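Local coordinates for protein O-phospho-L-seryl-tRNA:Cys-tRNA synthase (Methanocaldococcus jannaschii DSM 2661, PDB 5X6B) that converts O-phosphoseryl-tRNA(Cys) to cysteinyl-tRNA(Cys) as a pyridoxal-phosphate-dependent synthase, the second step of the indirect, tRNA-dependent route to cysteine in methanogens, at residues Gly179-Glu182 / Val183-Leu187; Phe268-Glu271 / Phe272-Lys275; Asp363-Arg366 / Gly367-Tyr371. One frame throughout, in Å; residues are numbered along the deposited sequence.

Contact 1: residues Gly179-Glu182 / Val183-Leu187; sequences GYKE and VIDNL
Lys-181 and Asp-185, one helical turn apart, meet across the outer side of helix 179-188. The lysine chain is extended throughout, with CG anti to its backbone N (chi1 154°), and it runs past the carboxylate rather than ending on it. Its methylene carbons do the touching, and the two side chains cross at a slant. The ammonium NZ stays 4.3 Å from Asp-185 OD2, too far for a salt bridge, so any attraction between the opposite charges is probably diffuse. Asp-185 CG lies beside its own backbone N (chi1 -66°), which folds the carboxylate back toward the previous turn.

The backbone carries the i-to-i+4 bonds of an alpha-helix. Asp-185 N reaches Lys-181 O at 3.0 Å and 173°, nearly straight; Asn-186 N reaches Glu-182 O at 2.8 Å; the bond from Val-183 N to Gly-179 O, at 3.3 Å, is weak. Branched side chains pack against the same carbonyls: Val-183 CG2 lies out beyond Gly-179 O, while Ile-184 CG1 and CD1 both rest on Tyr-180 O.

The other side of the helix is buried against the sheet of the large domain. Tyr-180 packs on Ile-197 of strand 194-200, where its OH bonds Leu-198 O, and on Val-215 of helix 212-221; Val-183 reaches Val-141 of strand 139-143 and Ala-162 of strand 160-166.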
loop_
_atom_site.group_PDB
_atom_site.type_symbol
_atom_site.label_atom_id
_atom_site.label_comp_id
_atom_site.label_asym_id
_atom_site.label_seq_id
_atom_site.Cartn_x
_atom_site.Cartn_y
_atom_site.Cartn_z
ATOM N N GLY B 179 -38.196 -5.009 -10.471
ATOM C CA GLY B 179 -38.071 -5.382 -11.868
ATOM C C GLY B 179 -37.087 -6.512 -12.117
ATOM O O GLY B 179 -36.995 -7.029 -13.231
ATOM N N TYR B 180 -36.344 -6.894 -11.082
ATOM C CA TYR B 180 -35.406 -8.005 -11.186
ATOM C C TYR B 180 -36.141 -9.301 -11.487
ATOM O O TYR B 180 -35.647 -10.137 -12.242
ATOM C CB TYR B 180 -34.588 -8.155 -9.900
ATOM C CG TYR B 180 -33.271 -7.412 -9.921
ATOM C CD1 TYR B 180 -32.118 -8.017 -10.407
ATOM C CD2 TYR B 180 -33.180 -6.108 -9.454
ATOM C CE1 TYR B 180 -30.910 -7.340 -10.427
ATOM C CE2 TYR B 180 -31.979 -5.424 -9.470
ATOM C CZ TYR B 180 -30.848 -6.044 -9.957
ATOM O OH TYR B 180 -29.655 -5.359 -9.974
ATOM N N LYS B 181 -37.325 -9.460 -10.901
ATOM C CA LYS B 181 -38.122 -10.664 -11.111
ATOM C C LYS B 181 -38.539 -10.827 -12.575
ATOM O O LYS B 181 -38.356 -11.897 -13.160
ATOM C CB LYS B 181 -39.363 -10.659 -10.209
ATOM C CG LYS B 181 -40.509 -11.492 -10.771
ATOM C CD LYS B 181 -41.419 -12.066 -9.696
ATOM C CE LYS B 181 -42.184 -13.270 -10.242
ATOM N NZ LYS B 181 -43.241 -13.771 -9.320
ATOM N N GLU B 182 -39.086 -9.767 -13.166
ATOM C CA GLU B 182 -39.594 -9.838 -14.538
ATOM C C GLU B 182 -38.499 -10.162 -15.546
ATOM O O GLU B 182 -38.720 -10.932 -16.478
ATOM C CB GLU B 182 -40.285 -8.529 -14.939
ATOM C CG GLU B 182 -41.059 -7.859 -13.815
ATOM C CD GLU B 182 -41.567 -6.474 -14.185
ATOM O OE1 GLU B 182 -41.350 -6.038 -15.338
ATOM O OE2 GLU B 182 -42.184 -5.821 -13.316
ATOM N N VAL B 183 -37.317 -9.583 -15.350
ATOM C CA VAL B 183 -36.187 -9.828 -16.239
ATOM C C VAL B 183 -35.738 -11.287 -16.175
ATOM O O VAL B 183 -35.555 -11.938 -17.208
ATOM C CB VAL B 183 -35.001 -8.907 -15.896
ATOM C CG1 VAL B 183 -33.789 -9.259 -16.742
ATOM C CG2 VAL B 183 -35.388 -7.451 -16.103
ATOM N N ILE B 184 -35.576 -11.793 -14.957
ATOM C CA ILE B 184 -35.199 -13.186 -14.743
ATOM C C ILE B 184 -36.195 -14.147 -15.395
ATOM O O ILE B 184 -35.803 -15.045 -16.142
ATOM C CB ILE B 184 -35.090 -13.509 -13.240
ATOM C CG1 ILE B 184 -33.928 -12.737 -12.617
ATOM C CG2 ILE B 184 -34.900 -15.000 -13.022
ATOM C CD1 ILE B 184 -33.920 -12.769 -11.107
ATOM N N ASP B 185 -37.481 -13.950 -15.118
ATOM C CA ASP B 185 -38.522 -14.803 -15.684
ATOM C C ASP B 185 -38.558 -14.678 -17.202
ATOM O O ASP B 185 -38.709 -15.673 -17.906
ATOM C CB ASP B 185 -39.888 -14.458 -15.087
ATOM C CG ASP B 185 -39.976 -14.783 -13.607
ATOM O OD1 ASP B 185 -39.171 -15.610 -13.125
ATOM O OD2 ASP B 185 -40.853 -14.216 -12.923
ATOM N N ASN B 186 -38.410 -13.452 -17.697
ATOM C CA ASN B 186 -38.286 -13.194 -19.130
ATOM C C ASN B 186 -37.183 -14.054 -19.745
ATOM O O ASN B 186 -37.321 -14.561 -20.857
ATOM C CB ASN B 186 -38.005 -11.704 -19.371
ATOM C CG ASN B 186 -38.155 -11.292 -20.827
ATOM O OD1 ASN B 186 -37.923 -12.078 -21.742
ATOM N ND2 ASN B 186 -38.545 -10.040 -21.042
ATOM N N LEU B 187 -36.097 -14.233 -19.002
ATOM C CA LEU B 187 -34.948 -14.976 -19.500
ATOM C C LEU B 187 -35.109 -16.484 -19.311
ATOM O O LEU B 187 -34.740 -17.264 -20.190
ATOM C CB LEU B 187 -33.668 -14.486 -18.818
ATOM C CG LEU B 187 -32.881 -13.390 -19.549
ATOM C CD1 LEU B 187 -33.765 -12.211 -19.936
ATOM C CD2 LEU B 187 -31.719 -12.917 -18.694
#

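Contact 2: residues Phe268-Glu271 / Phe272-Lys275; sequences FSEE and FSDK
A strand-to-helix turn links strand 264-268 of the mixed seven-stranded sheet to the short helix 273-276, with Phe-272 at the N-cap position. Two successive i-to-i+3 backbone bonds wind the chain: Phe-272 N to Ser-269 O at 3.0 Å, and Ser-273 N to Glu-270 O at 3.1 Å. Their i-to-i+3 spacing fits the 3-10 segment 270-271.

Two aromatic rings pack on this turn. The Phe-268 side chain heads toward the helix start, and its CE1 comes to 3.7 Å from Ser-273 CA, with Ser-273 CB at the ring's edge. Phe-268 ends its strand with backbone bonding to Cys-115 of the neighbouring strand 115-119. Phe-272 has CG beside its backbone N (chi1 -63°), which lays its ring alongside the extended chain of Glu-271. The two side chains point the same way, the carboxylate and ring planes only 27° apart, and Glu-271 CG lies over one ring face. Phe-248 meets the same ring with the planes at about 60°, while the backbone N of Glu-270 is held by Asp-114 OD2.

Ser-269 adds a contact in the plane of the Phe-272 ring, its hydroxyl oxygen OG approaching the edge at CD2 at a distance of 3.3 Å.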
loop_
_atom_site.group_PDB
_atom_site.type_symbol
_atom_site.label_atom_id
_atom_site.label_comp_id
_atom_site.label_asym_id
_atom_site.label_seq_id
_atom_site.Cartn_x
_atom_site.Cartn_y
_atom_site.Cartn_z
ATOM N N PHE B 268 -17.893 -13.672 0.920
ATOM C CA PHE B 268 -18.788 -14.700 0.399
ATOM C C PHE B 268 -19.199 -15.720 1.458
ATOM O O PHE B 268 -18.509 -15.910 2.462
ATOM C CB PHE B 268 -18.135 -15.415 -0.790
ATOM C CG PHE B 268 -16.774 -15.992 -0.490
ATOM C CD1 PHE B 268 -16.644 -17.290 -0.017
ATOM C CD2 PHE B 268 -15.626 -15.241 -0.692
ATOM C CE1 PHE B 268 -15.398 -17.824 0.254
ATOM C CE2 PHE B 268 -14.375 -15.770 -0.418
ATOM C CZ PHE B 268 -14.263 -17.063 0.055
ATOM N N SER B 269 -20.330 -16.375 1.216
ATOM C CA SER B 269 -20.861 -17.378 2.132
ATOM C C SER B 269 -20.107 -18.698 2.015
ATOM O O SER B 269 -19.543 -19.007 0.962
ATOM C CB SER B 269 -22.346 -17.610 1.859
ATOM O OG SER B 269 -22.546 -18.124 0.551
ATOM N N GLU B 270 -20.117 -19.477 3.096
ATOM C CA GLU B 270 -19.489 -20.798 3.112
ATOM C C GLU B 270 -19.999 -21.686 1.977
ATOM O O GLU B 270 -19.270 -22.542 1.471
ATOM C CB GLU B 270 -19.732 -21.482 4.461
ATOM C CG GLU B 270 -19.170 -22.900 4.576
ATOM C CD GLU B 270 -17.648 -22.945 4.581
ATOM O OE1 GLU B 270 -17.014 -21.874 4.694
ATOM O OE2 GLU B 270 -17.084 -24.056 4.479
ATOM N N GLU B 271 -21.247 -21.464 1.576
ATOM C CA GLU B 271 -21.881 -22.236 0.513
ATOM C C GLU B 271 -21.081 -22.184 -0.786
ATOM O O GLU B 271 -20.979 -23.181 -1.498
ATOM C CB GLU B 271 -23.306 -21.728 0.276
ATOM C CG GLU B 271 -24.077 -22.471 -0.801
ATOM C CD GLU B 271 -25.473 -21.913 -1.011
ATOM O OE1 GLU B 271 -25.854 -20.976 -0.280
ATOM O OE2 GLU B 271 -26.189 -22.407 -1.907
ATOM N N PHE B 272 -20.502 -21.026 -1.085
ATOM C CA PHE B 272 -19.753 -20.853 -2.325
ATOM C C PHE B 272 -18.241 -20.853 -2.108
ATOM O O PHE B 272 -17.483 -20.495 -3.009
ATOM C CB PHE B 272 -20.160 -19.552 -3.015
ATOM C CG PHE B 272 -21.594 -19.512 -3.444
ATOM C CD1 PHE B 272 -21.962 -19.926 -4.713
ATOM C CD2 PHE B 272 -22.575 -19.047 -2.585
ATOM C CE1 PHE B 272 -23.287 -19.881 -5.115
ATOM C CE2 PHE B 272 -23.897 -18.999 -2.977
ATOM C CZ PHE B 272 -24.257 -19.418 -4.246
ATOM N N SER B 273 -17.806 -21.252 -0.918
ATOM C CA SER B 273 -16.385 -21.245 -0.581
ATOM C C SER B 273 -15.571 -22.168 -1.491
ATOM O O SER B 273 -14.502 -21.790 -1.973
ATOM C CB SER B 273 -16.190 -21.648 0.883
ATOM O OG SER B 273 -14.817 -21.665 1.230
ATOM N N ASP B 274 -16.096 -23.366 -1.734
ATOM C CA ASP B 274 -15.384 -24.399 -2.487
ATOM C C ASP B 274 -15.021 -23.983 -3.911
ATOM O O ASP B 274 -14.020 -24.443 -4.461
ATOM C CB ASP B 274 -16.217 -25.681 -2.537
ATOM C CG ASP B 274 -16.334 -26.356 -1.183
ATOM O OD1 ASP B 274 -15.525 -26.041 -0.284
ATOM O OD2 ASP B 274 -17.233 -27.210 -1.025
ATOM N N LYS B 275 -15.833 -23.124 -4.511
ATOM C CA LYS B 275 -15.583 -22.701 -5.883
ATOM C C LYS B 275 -14.698 -21.462 -5.937
ATOM O O LYS B 275 -13.853 -21.331 -6.822
ATOM C CB LYS B 275 -16.905 -22.445 -6.606
ATOM C CG LYS B 275 -18.040 -23.320 -6.108
ATOM C CD LYS B 275 -18.986 -23.700 -7.237
ATOM C CE LYS B 275 -20.029 -24.701 -6.761
ATOM N NZ LYS B 275 -21.379 -24.397 -7.308
#

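Contact 3: residues Asp363-Arg366 / Gly367-Tyr371; sequences DKRR and GFFFY
Two overlapping beta turns carry the chain into helix 369-375: a type I turn from Asp-363 to Arg-366, then a type I' turn from Arg-365 to Phe-368. The first is closed by a weak bond from Arg-366 N to Asp-363 O, the second by Phe-368 N to Arg-365 O at 3.1 Å. Arg-366 and Gly-367 occupy the central positions of the type I' turn, both with positive phi. At phi 95°, Gly-367 has a conformation in which a beta carbon would press against the carbonyl oxygen of Arg-366, which accounts for glycine here.

Asp-363 and Arg-365 come together on one side of the turns and bear on Phe-369, near the start of the helix. Asp-363 has its carboxylate anti to the backbone N, and Arg-365 bends at chi3 (-63°) to bring its guanidinium round side-on. NE and NH1 both donate to the single oxygen OD2, at 3.0 Å for Arg-365 NE and 2.9 Å for Arg-365 NH1. OD2 receives them on its syn side and lies nearly in the guanidinium plane. Phe-369 CA and CB lie over one face of the guanidinium, CA 3.6 Å above the plane and toward its rim. The guanidinium and the Phe-369 ring are turned 56° apart, and the ring carries on inward to Leu-356 and Ile-359 of helix 354-360.

Arg-365 NH2 forms further salt bridges to Asp-372 and Glu-373 of the helix. The carboxylates of Asp-363, Asp-372 and Glu-373 thus probably balance the charge of Arg-365 and tie the turn to the helix, and the two-nitrogen grip on OD2, together with Phe-369 over one face, restricts the rotation of the guanidinium.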
loop_
_atom_site.group_PDB
_atom_site.type_symbol
_atom_site.label_atom_id
_atom_site.label_comp_id
_atom_site.label_asym_id
_atom_site.label_seq_id
_atom_site.Cartn_x
_atom_site.Cartn_y
_atom_site.Cartn_z
ATOM N N ASP B 363 -17.795 33.226 -22.294
ATOM C CA ASP B 363 -16.426 33.443 -21.837
ATOM C C ASP B 363 -15.432 32.907 -22.858
ATOM O O ASP B 363 -15.702 31.912 -23.529
ATOM C CB ASP B 363 -16.203 32.782 -20.475
ATOM C CG ASP B 363 -14.875 33.171 -19.844
ATOM O OD1 ASP B 363 -14.170 34.041 -20.399
ATOM O OD2 ASP B 363 -14.538 32.609 -18.784
ATOM N N LYS B 364 -14.285 33.569 -22.972
ATOM C CA LYS B 364 -13.264 33.171 -23.936
ATOM C C LYS B 364 -12.683 31.795 -23.610
ATOM O O LYS B 364 -12.297 31.050 -24.510
ATOM C CB LYS B 364 -12.150 34.220 -24.000
ATOM C CG LYS B 364 -12.590 35.544 -24.615
ATOM C CD LYS B 364 -11.445 36.549 -24.696
ATOM C CE LYS B 364 -10.398 36.130 -25.722
ATOM N NZ LYS B 364 -10.925 36.144 -27.119
ATOM N N ARG B 365 -12.634 31.456 -22.326
ATOM C CA ARG B 365 -12.169 30.137 -21.906
ATOM C C ARG B 365 -13.173 29.055 -22.311
ATOM O O ARG B 365 -12.834 27.872 -22.363
ATOM C CB ARG B 365 -11.922 30.109 -20.399
ATOM C CG ARG B 365 -10.716 30.921 -19.966
ATOM C CD ARG B 365 -10.654 31.067 -18.457
ATOM N NE ARG B 365 -11.807 31.791 -17.931
ATOM C CZ ARG B 365 -11.938 32.169 -16.663
ATOM N NH1 ARG B 365 -13.024 32.825 -16.271
ATOM N NH2 ARG B 365 -10.983 31.896 -15.784
ATOM N N ARG B 366 -14.409 29.481 -22.563
ATOM C CA ARG B 366 -15.409 28.692 -23.282
ATOM C C ARG B 366 -15.553 27.263 -22.749
ATOM O O ARG B 366 -15.243 26.293 -23.440
ATOM C CB ARG B 366 -15.053 28.683 -24.778
ATOM C CG ARG B 366 -16.061 28.032 -25.717
ATOM C CD ARG B 366 -15.598 28.159 -27.166
ATOM N NE ARG B 366 -16.508 27.511 -28.107
ATOM C CZ ARG B 366 -16.426 27.633 -29.429
ATOM N NH1 ARG B 366 -15.479 28.390 -29.968
ATOM N NH2 ARG B 366 -17.294 27.005 -30.211
ATOM N N GLY B 367 -16.010 27.134 -21.509
ATOM C CA GLY B 367 -16.253 25.820 -20.942
ATOM C C GLY B 367 -15.099 25.281 -20.121
ATOM O O GLY B 367 -15.284 24.400 -19.281
ATOM N N PHE B 368 -13.902 25.796 -20.371
ATOM C CA PHE B 368 -12.761 25.495 -19.515
ATOM C C PHE B 368 -12.744 26.460 -18.341
ATOM O O PHE B 368 -12.029 26.247 -17.359
ATOM C CB PHE B 368 -11.445 25.589 -20.289
ATOM C CG PHE B 368 -11.175 24.412 -21.180
ATOM C CD1 PHE B 368 -11.805 23.202 -20.962
ATOM C CD2 PHE B 368 -10.284 24.518 -22.235
ATOM C CE1 PHE B 368 -11.557 22.115 -21.785
ATOM C CE2 PHE B 368 -10.031 23.438 -23.059
ATOM C CZ PHE B 368 -10.670 22.235 -22.833
ATOM N N PHE B 369 -13.542 27.520 -18.457
ATOM C CA PHE B 369 -13.529 28.625 -17.504
ATOM C C PHE B 369 -13.730 28.155 -16.067
ATOM O O PHE B 369 -13.077 28.645 -15.150
ATOM C CB PHE B 369 -14.606 29.652 -17.869
ATOM C CG PHE B 369 -15.962 29.340 -17.301
ATOM C CD1 PHE B 369 -16.405 29.962 -16.142
ATOM C CD2 PHE B 369 -16.782 28.404 -17.907
ATOM C CE1 PHE B 369 -17.645 29.665 -15.607
ATOM C CE2 PHE B 369 -18.025 28.105 -17.378
ATOM C CZ PHE B 369 -18.457 28.738 -16.228
ATOM N N PHE B 370 -14.632 27.197 -15.881
ATOM C CA PHE B 370 -14.983 26.732 -14.552
ATOM C C PHE B 370 -13.802 25.996 -13.937
ATOM O O PHE B 370 -13.452 26.221 -12.776
ATOM C CB PHE B 370 -16.222 25.838 -14.611
ATOM C CG PHE B 370 -16.803 25.513 -13.267
ATOM C CD1 PHE B 370 -17.337 26.514 -12.470
ATOM C CD2 PHE B 370 -16.833 24.207 -12.805
ATOM C CE1 PHE B 370 -17.876 26.220 -11.228
ATOM C CE2 PHE B 370 -17.374 23.904 -11.567
ATOM C CZ PHE B 370 -17.897 24.914 -10.777
ATOM N N TYR B 371 -13.174 25.137 -14.732
ATOM C CA TYR B 371 -11.990 24.411 -14.294
ATOM C C TYR B 371 -10.855 25.364 -13.926
ATOM O O TYR B 371 -10.148 25.152 -12.944
ATOM C CB TYR B 371 -11.532 23.445 -15.385
ATOM C CG TYR B 371 -10.293 22.650 -15.039
ATOM C CD1 TYR B 371 -10.388 21.437 -14.371
ATOM C CD2 TYR B 371 -9.027 23.109 -15.391
ATOM C CE1 TYR B 371 -9.258 20.704 -14.058
ATOM C CE2 TYR B 371 -7.893 22.386 -15.082
ATOM C CZ TYR B 371 -8.015 21.183 -14.418
ATOM O OH TYR B 371 -6.888 20.457 -14.111
#

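All three contacts are local, joining neighbouring residues in series along the chain; none encloses or crosses another. Contact 1 comes first, within helix 179-188, which lies against the mixed sheet of the large domain. Contact 2 follows as that sheet's strand 264-268 turns into helix 273-276; its centre is about 25 Å from that of contact 1, and the two do not touch. After helix 317-331 come two strands of the three-stranded antiparallel sheet; contact 3 then turns the chain from helix 354-360 into helix 369-375, ahead of the third strand, 389-392. Contacts 2 and 3 lie on opposite sides of the chain's centre, their own centres about 53 Å apart.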